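Local coordinates for protein lipase aflb (Neosartorya fumigata, PDB 6IDY) that probably hydrolyses ester bonds of triacylglycerols and related lipids, as a calcium-bearing lipase of the alpha/beta-hydrolase fold, at residues T57-S62 / L93-I98; P261-T266 / A331-S336; Q288-E293 / V321-G326. One frame throughout, in Å; residues are numbered along the deposited sequence.

In the fold
From the N terminus the chain first runs through helices, and contact 1 closes a short helical excursion there, bringing the loop before helix 63-73 to the start of helix 96-103. The mixed sheet follows, and the other two contacts lie beyond its strand 253-259. Contact 2 joins the loop after that strand to 331-336, ahead of the edge strand 341-345. Contact 3 begins and ends within this span, so the two are nested, and they touch: D262 bonds Q288, and the T266 backbone pairs with Q288. Contact 1 stands apart, its nearest atoms about 17 Å from contact 3 and about 20 Å from contact 2.

Contact 1 (T57-S62 / L93-I98)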
ATOM      1  N   THR A  57      18.401   4.789  24.775  1.00 62.78           N
ATOM      2  CA  THR A  57      19.153   3.534  24.931  1.00 62.15           C
ATOM      3  C   THR A  57      18.432   2.331  24.306  1.00 61.49           C
ATOM      4  O   THR A  57      19.096   1.418  23.808  1.00 61.53           O
ATOM      5  CB  THR A  57      19.546   3.287  26.411  1.00 76.70           C
ATOM      6  OG1 THR A  57      20.244   2.042  26.510  1.00 79.72           O
ATOM      7  CG2 THR A  57      18.348   3.290  27.373  1.00 75.62           C
ATOM      8  N   LYS A  58      17.088   2.333  24.334  1.00 53.63           N
ATOM      9  CA  LYS A  58      16.272   1.250  23.778  1.00 50.62           C
ATOM     10  C   LYS A  58      16.175   1.314  22.254  1.00 49.19           C
ATOM     11  O   LYS A  58      15.820   0.309  21.645  1.00 47.08           O
ATOM     12  CB  LYS A  58      14.870   1.216  24.419  1.00 52.93           C
ATOM     13  CG  LYS A  58      14.892   1.042  25.933  1.00 71.31           C
ATOM     14  CD  LYS A  58      14.047  -0.137  26.396  1.00 81.68           C
ATOM     15  CE  LYS A  58      14.187  -0.381  27.883  1.00 92.85           C
ATOM     16  NZ  LYS A  58      15.500  -0.993  28.229  1.00102.37           N
ATOM     17  N   ASP A  59      16.488   2.478  21.638  1.00 43.13           N
ATOM     18  CA  ASP A  59      16.424   2.678  20.184  1.00 41.03           C
ATOM     19  C   ASP A  59      17.411   1.820  19.412  1.00 42.61           C
ATOM     20  O   ASP A  59      18.449   1.435  19.948  1.00 42.45           O
ATOM     21  CB  ASP A  59      16.621   4.158  19.818  1.00 43.33           C
ATOM     22  CG  ASP A  59      15.469   5.065  20.203  1.00 56.21           C
ATOM     23  OD1 ASP A  59      14.304   4.630  20.082  1.00 58.07           O
ATOM     24  OD2 ASP A  59      15.733   6.219  20.601  1.00 60.79           O
ATOM     25  N   ALA A  60      17.080   1.510  18.150  1.00 37.70           N
ATOM     26  CA  ALA A  60      17.949   0.721  17.283  1.00 36.65           C
ATOM     27  C   ALA A  60      19.143   1.590  16.887  1.00 40.01           C
ATOM     28  O   ALA A  60      18.953   2.716  16.427  1.00 40.20           O
ATOM     29  CB  ALA A  60      17.187   0.257  16.053  1.00 35.74           C
ATOM     30  N   LYS A  61      20.359   1.109  17.171  1.00 35.76           N
ATOM     31  CA  LYS A  61      21.612   1.803  16.865  1.00 35.76           C
ATOM     32  C   LYS A  61      22.025   1.529  15.421  1.00 39.76           C
ATOM     33  O   LYS A  61      22.800   2.292  14.837  1.00 40.76           O
ATOM     34  CB  LYS A  61      22.728   1.346  17.817  1.00 37.74           C
ATOM     35  CG  LYS A  61      22.586   1.884  19.230  1.00 39.79           C
ATOM     36  CD  LYS A  61      23.663   1.332  20.152  1.00 44.43           C
ATOM     37  CE  LYS A  61      23.485   1.781  21.583  1.00 43.80           C
ATOM     38  NZ  LYS A  61      22.273   1.180  22.204  1.00 44.28           N
ATOM     39  N   SER A  62      21.514   0.427  14.859  1.00 34.59           N
ATOM     40  CA  SER A  62      21.812  -0.022  13.510  1.00 33.54           C
ATOM     41  C   SER A  62      20.594  -0.715  12.883  1.00 36.85           C
ATOM     42  O   SER A  62      19.589  -0.947  13.560  1.00 35.87           O
ATOM     43  CB  SER A  62      22.987  -0.992  13.547  1.00 36.36           C
ATOM     44  OG  SER A  62      22.577  -2.187  14.184  1.00 40.84           O
ATOM     45  N   LEU A  93      10.864   0.024  18.857  1.00 32.60           N
ATOM     46  CA  LEU A  93      11.345   0.139  17.480  1.00 31.77           C
ATOM     47  C   LEU A  93      11.254   1.570  16.926  1.00 35.10           C
ATOM     48  O   LEU A  93      12.106   1.968  16.127  1.00 35.13           O
ATOM     49  CB  LEU A  93      10.589  -0.856  16.567  1.00 30.71           C
ATOM     50  CG  LEU A  93      11.140  -1.087  15.150  1.00 34.56           C
ATOM     51  CD1 LEU A  93      12.456  -1.815  15.175  1.00 34.77           C
ATOM     52  CD2 LEU A  93      10.185  -1.901  14.331  1.00 36.93           C
ATOM     53  N   ILE A  94      10.239   2.341  17.349  1.00 30.48           N
ATOM     54  CA  ILE A  94      10.035   3.684  16.817  1.00 30.05           C
ATOM     55  C   ILE A  94      10.646   4.753  17.724  1.00 34.89           C
ATOM     56  O   ILE A  94      10.183   4.937  18.853  1.00 34.16           O
ATOM     57  CB  ILE A  94       8.556   3.992  16.445  1.00 32.31           C
ATOM     58  CG1 ILE A  94       7.793   2.755  15.877  1.00 31.68           C
ATOM     59  CG2 ILE A  94       8.461   5.198  15.489  1.00 33.44           C
ATOM     60  CD1 ILE A  94       8.404   1.996  14.583  1.00 31.67           C
ATOM     61  N   PRO A  95      11.689   5.470  17.242  1.00 32.62           N
ATOM     62  CA  PRO A  95      12.266   6.543  18.064  1.00 33.47           C
ATOM     63  C   PRO A  95      11.358   7.769  18.089  1.00 37.20           C
ATOM     64  O   PRO A  95      10.472   7.909  17.238  1.00 34.76           O
ATOM     65  CB  PRO A  95      13.628   6.823  17.416  1.00 35.42           C
ATOM     66  CG  PRO A  95      13.563   6.241  16.067  1.00 39.16           C
ATOM     67  CD  PRO A  95      12.336   5.392  15.917  1.00 33.83           C
ATOM     68  N   ALA A  96      11.586   8.644  19.086  1.00 35.78           N
ATOM     69  CA  ALA A  96      10.829   9.868  19.354  1.00 35.80           C
ATOM     70  C   ALA A  96      10.674  10.800  18.154  1.00 39.00           C
ATOM     71  O   ALA A  96       9.573  11.290  17.930  1.00 38.09           O
ATOM     72  CB  ALA A  96      11.438  10.613  20.534  1.00 37.48           C
ATOM     73  N   ASP A  97      11.755  11.037  17.383  1.00 36.19           N
ATOM     74  CA  ASP A  97      11.715  11.925  16.217  1.00 36.45           C
ATOM     75  C   ASP A  97      10.790  11.394  15.114  1.00 38.47           C
ATOM     76  O   ASP A  97      10.041  12.170  14.511  1.00 37.40           O
ATOM     77  CB  ASP A  97      13.135  12.217  15.692  1.00 40.19           C
ATOM     78  CG  ASP A  97      13.904  11.014  15.154  1.00 58.27           C
ATOM     79  OD1 ASP A  97      13.860   9.938  15.800  1.00 60.01           O
ATOM     80  OD2 ASP A  97      14.566  11.156  14.101  1.00 65.99           O
ATOM     81  N   ILE A  98      10.799  10.064  14.892  1.00 34.27           N
ATOM     82  CA  ILE A  98       9.930   9.425  13.902  1.00 32.16           C
ATOM     83  C   ILE A  98       8.487   9.451  14.425  1.00 34.48           C
ATOM     84  O   ILE A  98       7.595   9.863  13.682  1.00 32.82           O
ATOM     85  CB  ILE A  98      10.458   8.028  13.451  1.00 34.76           C
ATOM     86  CG1 ILE A  98      11.802   8.201  12.690  1.00 35.48           C
ATOM     87  CG2 ILE A  98       9.419   7.292  12.569  1.00 33.73           C
ATOM     88  CD1 ILE A  98      12.631   6.946  12.445  1.00 43.02           C
TER
HETATM   89  O   HOH W   1      14.033   8.347  20.717  1.00 44.03           O
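D59 and P95 make the tight spot between the loop 57-62 and the start of helix 96-103. The carboxylate of D59 lies against the proline ring, with OD1 3.4 Å from CA of P95 and 3.5 Å from its CB. This is a van der Waals contact of an oxygen with carbon, and the two side chains meet at a slant. What sends the carboxylate across the gap is the first torsion of D59, which leaves CG opposite the carbonyl carbon and beside the backbone N (chi1 -70°). Both oxygens have partners outside the two segments: OD1 forms a salt bridge with K47, and OD2 accepts a hydrogen bond from the backbone N of S56.

The looser side is bridged by water. One molecule donates to OD2 of D59 at 2.7 Å and accepts from the backbone N of A96 at 3.0 Å. P95 is the N-cap residue of helix 96-103, so this water takes up an N-H of the first turn, and the carboxylate behind it would probably suit the positive end of the helix. Here the surface is near: D97 is exposed, and its OD1 is in a salt bridge with R55. Elsewhere the segments approach less closely, CB of A60 staying 5.2 Å from CD1 of L93.

The contact belongs to the N-terminal helical part of the lipase. A60 packs on E65 and A66 of helix 63-73, L93 reaches K69 and I70 of that same helix, and L409 of helix 405-412 backs both L93 and P95.

Contact 2 (P261-T266 / A331-S336); sequences PDFHGT and AILSDS
F263 is clasped by apolar groups on both faces. Over one face comes L333, whose CG lies 4.0 Å from the ring centroid and 27° off the normal, a CH-pi contact displaced toward the rim. Its two methyls spread over that same face: CD1 is 3.7 Å from CE2 of F263, while CD2 is 3.7 Å from CG of F263. The opposite face is taken by P261 of the same segment, with CB 3.4 Å above the ring plane. The F263 ring reaches this slot because CG stands beside the backbone N (chi1 -64°). A second apolar touch joins CG of P261 to CB of A331 at 3.7 Å.

The polar side is all backbone oxygen against carbon. A331 O sits at the ring edge, 3.3 Å from CD2 of F263. P261 O lies 3.2 Å from CA of A331, a bent CA-H...O contact (122° at the hydrogen).

Hydrogen bonds shape the loop itself. D262 to G265 form a type I turn, closed by G265 N to D262 O at 2.8 Å, and S330 OG ties its far end through H264 N and G265 O.

In the alpha/beta-hydrolase sheet this places both loops beyond neighbouring strands, 253-259 and 310-314. F263 packs on T312, A331 on Y314 and L333 on T310, while Q240 of helix 235-245 meets both F263 and L333.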
ATOM      1  N   PRO A 261       0.459  -7.334  -2.530  1.00 18.05           N
ATOM      2  CA  PRO A 261      -0.934  -7.196  -2.970  1.00 17.67           C
ATOM      3  C   PRO A 261      -1.821  -8.340  -2.524  1.00 21.77           C
ATOM      4  O   PRO A 261      -1.402  -9.492  -2.532  1.00 21.34           O
ATOM      5  CB  PRO A 261      -0.808  -7.135  -4.486  1.00 18.90           C
ATOM      6  CG  PRO A 261       0.387  -7.996  -4.779  1.00 22.90           C
ATOM      7  CD  PRO A 261       1.320  -7.841  -3.627  1.00 18.69           C
ATOM      8  N   ASP A 262      -3.061  -8.021  -2.151  1.00 19.09           N
ATOM      9  CA  ASP A 262      -4.016  -9.038  -1.722  1.00 17.09           C
ATOM     10  C   ASP A 262      -5.091  -9.208  -2.789  1.00 19.57           C
ATOM     11  O   ASP A 262      -6.267  -8.931  -2.553  1.00 19.43           O
ATOM     12  CB  ASP A 262      -4.573  -8.715  -0.319  1.00 18.23           C
ATOM     13  CG  ASP A 262      -5.337  -7.416  -0.190  1.00 23.48           C
ATOM     14  OD1 ASP A 262      -4.925  -6.413  -0.822  1.00 24.49           O
ATOM     15  OD2 ASP A 262      -6.340  -7.395   0.548  1.00 24.32           O
ATOM     16  N   PHE A 263      -4.679  -9.690  -3.979  1.00 15.92           N
ATOM     17  CA  PHE A 263      -5.572  -9.885  -5.133  1.00 14.98           C
ATOM     18  C   PHE A 263      -6.686 -10.887  -4.886  1.00 18.52           C
ATOM     19  O   PHE A 263      -7.655 -10.909  -5.648  1.00 17.67           O
ATOM     20  CB  PHE A 263      -4.796 -10.234  -6.414  1.00 16.23           C
ATOM     21  CG  PHE A 263      -3.866  -9.150  -6.895  1.00 16.96           C
ATOM     22  CD1 PHE A 263      -4.356  -7.901  -7.263  1.00 19.81           C
ATOM     23  CD2 PHE A 263      -2.504  -9.391  -7.032  1.00 17.62           C
ATOM     24  CE1 PHE A 263      -3.494  -6.901  -7.723  1.00 19.78           C
ATOM     25  CE2 PHE A 263      -1.652  -8.407  -7.544  1.00 19.61           C
ATOM     26  CZ  PHE A 263      -2.147  -7.163  -7.859  1.00 18.11           C
ATOM     27  N   HIS A 264      -6.574 -11.689  -3.809  1.00 16.17           N
ATOM     28  CA  HIS A 264      -7.619 -12.627  -3.411  1.00 16.32           C
ATOM     29  C   HIS A 264      -8.043 -12.312  -1.972  1.00 21.34           C
ATOM     30  O   HIS A 264      -8.728 -13.102  -1.340  1.00 21.32           O
ATOM     31  CB  HIS A 264      -7.147 -14.092  -3.529  1.00 17.17           C
ATOM     32  CG  HIS A 264      -8.266 -15.062  -3.808  1.00 20.32           C
ATOM     33  ND1 HIS A 264      -9.457 -15.028  -3.092  1.00 22.09           N
ATOM     34  CD2 HIS A 264      -8.326 -16.079  -4.693  1.00 21.12           C
ATOM     35  CE1 HIS A 264     -10.203 -16.004  -3.585  1.00 21.32           C
ATOM     36  NE2 HIS A 264      -9.569 -16.655  -4.556  1.00 21.28           N
ATOM     37  N   GLY A 265      -7.648 -11.150  -1.476  1.00 18.52           N
ATOM     38  CA  GLY A 265      -7.932 -10.757  -0.103  1.00 18.35           C
ATOM     39  C   GLY A 265      -7.156 -11.599   0.895  1.00 22.23           C
ATOM     40  O   GLY A 265      -6.060 -12.088   0.600  1.00 20.27           O
ATOM     41  N   THR A 266      -7.740 -11.812   2.072  1.00 18.91           N
ATOM     42  CA  THR A 266      -7.096 -12.569   3.140  1.00 18.59           C
ATOM     43  C   THR A 266      -8.088 -13.347   3.978  1.00 22.23           C
ATOM     44  O   THR A 266      -9.250 -12.957   4.102  1.00 22.07           O
ATOM     45  CB  THR A 266      -6.196 -11.648   3.991  1.00 23.54           C
ATOM     46  OG1 THR A 266      -5.507 -12.435   4.957  1.00 21.63           O
ATOM     47  CG2 THR A 266      -6.962 -10.532   4.685  1.00 20.88           C
ATOM     48  N   ALA A 331      -1.205 -12.807  -3.575  1.00 15.98           N
ATOM     49  CA  ALA A 331      -0.493 -11.896  -4.461  1.00 16.24           C
ATOM     50  C   ALA A 331      -0.343 -12.378  -5.889  1.00 20.13           C
ATOM     51  O   ALA A 331      -0.033 -11.574  -6.760  1.00 20.70           O
ATOM     52  CB  ALA A 331       0.867 -11.595  -3.875  1.00 17.33           C
ATOM     53  N   ILE A 332      -0.552 -13.672  -6.140  1.00 16.61           N
ATOM     54  CA  ILE A 332      -0.347 -14.255  -7.464  1.00 15.78           C
ATOM     55  C   ILE A 332      -1.399 -13.820  -8.481  1.00 20.55           C
ATOM     56  O   ILE A 332      -2.596 -13.902  -8.220  1.00 19.87           O
ATOM     57  CB  ILE A 332      -0.216 -15.812  -7.388  1.00 18.00           C
ATOM     58  CG1 ILE A 332       1.066 -16.228  -6.615  1.00 17.75           C
ATOM     59  CG2 ILE A 332      -0.274 -16.475  -8.795  1.00 17.30           C
ATOM     60  CD1 ILE A 332       1.135 -17.760  -6.216  1.00 19.76           C
ATOM     61  N   LEU A 333      -0.930 -13.374  -9.652  1.00 17.34           N
ATOM     62  CA  LEU A 333      -1.779 -13.089 -10.796  1.00 17.42           C
ATOM     63  C   LEU A 333      -1.394 -14.059 -11.890  1.00 22.03           C
ATOM     64  O   LEU A 333      -0.210 -14.376 -12.066  1.00 22.57           O
ATOM     65  CB  LEU A 333      -1.651 -11.646 -11.316  1.00 17.12           C
ATOM     66  CG  LEU A 333      -2.316 -10.538 -10.480  1.00 20.72           C
ATOM     67  CD1 LEU A 333      -2.102  -9.183 -11.118  1.00 20.40           C
ATOM     68  CD2 LEU A 333      -3.819 -10.793 -10.261  1.00 20.98           C
ATOM     69  N   SER A 334      -2.389 -14.543 -12.620  1.00 17.95           N
ATOM     70  CA  SER A 334      -2.149 -15.398 -13.776  1.00 17.86           C
ATOM     71  C   SER A 334      -1.867 -14.450 -14.945  1.00 20.85           C
ATOM     72  O   SER A 334      -1.960 -13.225 -14.779  1.00 19.46           O
ATOM     73  CB  SER A 334      -3.374 -16.261 -14.069  1.00 18.39           C
ATOM     74  OG  SER A 334      -3.410 -17.362 -13.179  1.00 22.86           O
ATOM     75  N   ASP A 335      -1.531 -14.999 -16.111  1.00 18.21           N
ATOM     76  CA  ASP A 335      -1.256 -14.172 -17.273  1.00 18.74           C
ATOM     77  C   ASP A 335      -1.963 -14.676 -18.537  1.00 23.64           C
ATOM     78  O   ASP A 335      -1.331 -14.794 -19.583  1.00 22.89           O
ATOM     79  CB  ASP A 335       0.261 -14.020 -17.498  1.00 20.47           C
ATOM     80  CG  ASP A 335       0.606 -12.926 -18.494  1.00 26.15           C
ATOM     81  OD1 ASP A 335      -0.180 -11.950 -18.610  1.00 27.14           O
ATOM     82  OD2 ASP A 335       1.648 -13.046 -19.160  1.00 27.23           O
ATOM     83  N   SER A 336      -3.284 -14.914 -18.454  1.00 20.34           N
ATOM     84  CA  SER A 336      -4.084 -15.390 -19.585  1.00 20.01           C
ATOM     85  C   SER A 336      -4.159 -14.392 -20.758  1.00 23.55           C
ATOM     86  O   SER A 336      -4.381 -14.813 -21.897  1.00 22.48           O
ATOM     87  CB  SER A 336      -5.477 -15.800 -19.118  1.00 21.85           C
ATOM     88  OG  SER A 336      -5.381 -16.836 -18.154  1.00 25.71           O
TER

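Contact 3 (Q288-E293 / V321-G326)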
ATOM      1  N   GLN A 288     -11.964  -7.057   1.837  1.00 18.12           N
ATOM      2  CA  GLN A 288     -10.682  -7.733   1.673  1.00 17.97           C
ATOM      3  C   GLN A 288     -10.662  -9.158   2.246  1.00 22.27           C
ATOM      4  O   GLN A 288      -9.601  -9.778   2.320  1.00 22.41           O
ATOM      5  CB  GLN A 288      -9.533  -6.868   2.201  1.00 19.04           C
ATOM      6  CG  GLN A 288      -9.271  -5.707   1.242  1.00 16.87           C
ATOM      7  CD  GLN A 288      -8.266  -4.743   1.781  1.00 24.99           C
ATOM      8  OE1 GLN A 288      -8.581  -3.831   2.553  1.00 23.93           O
ATOM      9  NE2 GLN A 288      -7.030  -4.927   1.383  1.00 14.82           N
ATOM     10  N   GLY A 289     -11.834  -9.685   2.585  1.00 18.57           N
ATOM     11  CA  GLY A 289     -11.966 -11.078   2.994  1.00 19.04           C
ATOM     12  C   GLY A 289     -11.810 -11.956   1.762  1.00 23.13           C
ATOM     13  O   GLY A 289     -12.161 -11.534   0.658  1.00 22.27           O
ATOM     14  N   TRP A 290     -11.266 -13.160   1.934  1.00 20.65           N
ATOM     15  CA  TRP A 290     -11.011 -14.121   0.852  1.00 20.92           C
ATOM     16  C   TRP A 290     -12.213 -14.438  -0.029  1.00 24.79           C
ATOM     17  O   TRP A 290     -12.065 -14.504  -1.247  1.00 23.93           O
ATOM     18  CB  TRP A 290     -10.456 -15.438   1.428  1.00 19.28           C
ATOM     19  CG  TRP A 290      -9.857 -16.353   0.399  1.00 19.37           C
ATOM     20  CD1 TRP A 290     -10.490 -17.350  -0.283  1.00 22.16           C
ATOM     21  CD2 TRP A 290      -8.502 -16.339  -0.073  1.00 18.44           C
ATOM     22  NE1 TRP A 290      -9.608 -17.978  -1.131  1.00 21.47           N
ATOM     23  CE2 TRP A 290      -8.381 -17.372  -1.030  1.00 22.06           C
ATOM     24  CE3 TRP A 290      -7.365 -15.577   0.246  1.00 19.12           C
ATOM     25  CZ2 TRP A 290      -7.175 -17.648  -1.688  1.00 21.00           C
ATOM     26  CZ3 TRP A 290      -6.170 -15.853  -0.406  1.00 20.26           C
ATOM     27  CH2 TRP A 290      -6.079 -16.888  -1.348  1.00 20.86           C
ATOM     28  N   ASN A 291     -13.377 -14.682   0.585  1.00 23.30           N
ATOM     29  CA  ASN A 291     -14.577 -15.123  -0.124  1.00 24.26           C
ATOM     30  C   ASN A 291     -15.661 -14.059  -0.309  1.00 26.54           C
ATOM     31  O   ASN A 291     -16.824 -14.405  -0.556  1.00 26.37           O
ATOM     32  CB  ASN A 291     -15.152 -16.368   0.560  1.00 29.28           C
ATOM     33  CG  ASN A 291     -14.647 -17.626  -0.098  1.00 69.52           C
ATOM     34  OD1 ASN A 291     -15.215 -18.113  -1.087  1.00 68.78           O
ATOM     35  ND2 ASN A 291     -13.545 -18.155   0.409  1.00 60.22           N
ATOM     36  N   THR A 292     -15.283 -12.781  -0.271  1.00 21.10           N
ATOM     37  CA  THR A 292     -16.266 -11.714  -0.421  1.00 20.72           C
ATOM     38  C   THR A 292     -16.799 -11.598  -1.833  1.00 23.76           C
ATOM     39  O   THR A 292     -16.171 -12.079  -2.779  1.00 21.51           O
ATOM     40  CB  THR A 292     -15.708 -10.381   0.061  1.00 21.50           C
ATOM     41  OG1 THR A 292     -14.572 -10.033  -0.737  1.00 19.45           O
ATOM     42  CG2 THR A 292     -15.372 -10.402   1.548  1.00 15.20           C
ATOM     43  N   GLU A 293     -17.964 -10.943  -1.969  1.00 21.97           N
ATOM     44  CA  GLU A 293     -18.569 -10.650  -3.260  1.00 22.36           C
ATOM     45  C   GLU A 293     -17.654  -9.697  -4.021  1.00 24.56           C
ATOM     46  O   GLU A 293     -17.522  -9.842  -5.228  1.00 23.71           O
ATOM     47  CB  GLU A 293     -19.971 -10.047  -3.095  1.00 24.48           C
ATOM     48  CG  GLU A 293     -21.057 -11.105  -2.975  1.00 38.42           C
ATOM     49  CD  GLU A 293     -21.225 -11.995  -4.195  1.00 65.07           C
ATOM     50  OE1 GLU A 293     -21.433 -11.458  -5.308  1.00 63.98           O
ATOM     51  OE2 GLU A 293     -21.142 -13.234  -4.037  1.00 60.35           O
ATOM     52  N   VAL A 321      -1.942 -10.302   5.464  1.00 18.87           N
ATOM     53  CA  VAL A 321      -2.479 -11.125   4.385  1.00 18.25           C
ATOM     54  C   VAL A 321      -1.920 -12.525   4.444  1.00 22.97           C
ATOM     55  O   VAL A 321      -0.708 -12.705   4.528  1.00 22.71           O
ATOM     56  CB  VAL A 321      -2.225 -10.464   2.995  1.00 21.15           C
ATOM     57  CG1 VAL A 321      -2.846 -11.279   1.857  1.00 20.23           C
ATOM     58  CG2 VAL A 321      -2.721  -9.016   2.962  1.00 20.68           C
ATOM     59  N   GLN A 322      -2.814 -13.518   4.397  1.00 19.56           N
ATOM     60  CA  GLN A 322      -2.447 -14.922   4.324  1.00 19.61           C
ATOM     61  C   GLN A 322      -3.477 -15.677   3.486  1.00 23.96           C
ATOM     62  O   GLN A 322      -4.667 -15.377   3.574  1.00 24.02           O
ATOM     63  CB  GLN A 322      -2.261 -15.583   5.699  1.00 21.19           C
ATOM     64  CG  GLN A 322      -0.845 -15.479   6.318  1.00 38.40           C
ATOM     65  CD  GLN A 322       0.391 -15.574   5.423  1.00 46.96           C
ATOM     66  OE1 GLN A 322       0.628 -16.564   4.698  1.00 34.05           O
ATOM     67  NE2 GLN A 322       1.236 -14.545   5.501  1.00 25.22           N
ATOM     68  N   PRO A 323      -3.049 -16.657   2.669  1.00 19.73           N
ATOM     69  CA  PRO A 323      -1.662 -17.099   2.445  1.00 19.19           C
ATOM     70  C   PRO A 323      -0.866 -16.138   1.546  1.00 21.51           C
ATOM     71  O   PRO A 323      -1.420 -15.545   0.612  1.00 19.14           O
ATOM     72  CB  PRO A 323      -1.845 -18.488   1.824  1.00 20.77           C
ATOM     73  CG  PRO A 323      -3.102 -18.360   1.037  1.00 25.30           C
ATOM     74  CD  PRO A 323      -3.997 -17.442   1.856  1.00 21.10           C
ATOM     75  N   MET A 324       0.424 -15.953   1.879  1.00 18.34           N
ATOM     76  CA  MET A 324       1.372 -15.145   1.107  1.00 17.70           C
ATOM     77  C   MET A 324       2.626 -15.963   0.753  1.00 23.05           C
ATOM     78  O   MET A 324       3.726 -15.427   0.635  1.00 23.30           O
ATOM     79  CB  MET A 324       1.708 -13.809   1.799  1.00 19.14           C
ATOM     80  CG  MET A 324       0.680 -12.721   1.564  1.00 20.80           C
ATOM     81  SD  MET A 324       0.398 -12.272  -0.165  1.00 22.03           S
ATOM     82  CE  MET A 324       0.511 -10.503  -0.043  1.00 18.42           C
ATOM     83  N   SER A 325       2.432 -17.277   0.592  1.00 21.22           N
ATOM     84  CA  SER A 325       3.424 -18.273   0.173  1.00 21.29           C
ATOM     85  C   SER A 325       2.647 -19.409  -0.492  1.00 25.45           C
ATOM     86  O   SER A 325       1.422 -19.485  -0.343  1.00 26.21           O
ATOM     87  CB  SER A 325       4.214 -18.804   1.370  1.00 24.45           C
ATOM     88  OG  SER A 325       3.462 -19.715   2.153  1.00 31.09           O
ATOM     89  N   GLY A 326       3.348 -20.287  -1.196  1.00 21.46           N
ATOM     90  CA  GLY A 326       2.701 -21.405  -1.870  1.00 21.44           C
ATOM     91  C   GLY A 326       1.983 -21.026  -3.148  1.00 23.58           C
ATOM     92  O   GLY A 326       1.984 -19.861  -3.558  1.00 23.14           O
TER
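W290 lays the far corner of its six-membered ring against the ring of P323. CZ3 of W290 comes 3.5 Å from CD of P323, and CH2 of W290 is 3.9 Å from that same carbon. The proline approaches obliquely, and the two side chains cross at about a right angle. With CG opposite the backbone N (chi1 -166°), the indole is thrown out from its turn, G289 to T292, toward P323; the indole also stacks with the ring of H264, which comes from the turn in 261-266.

The peptide bond before P323 is cis. Q322 folds back beside it: its OE1 accepts the N-H of M324 at 2.9 Å (147° at the hydrogen) from above the carbonyl plane, and its NE2 donates to D318 O. This loop follows strand 310-314, a region that in lipases of the alpha/beta-hydrolase fold usually supplies the acid of the catalytic triad.

On the tryptophan side, the type I turn has only a weak backbone bond, T292 N to G289 O at 3.5 Å. T292 is the N-cap residue of helix 293-299, with E432 packed against its side chain. V267 touches W290, and its backbone bonds Q322.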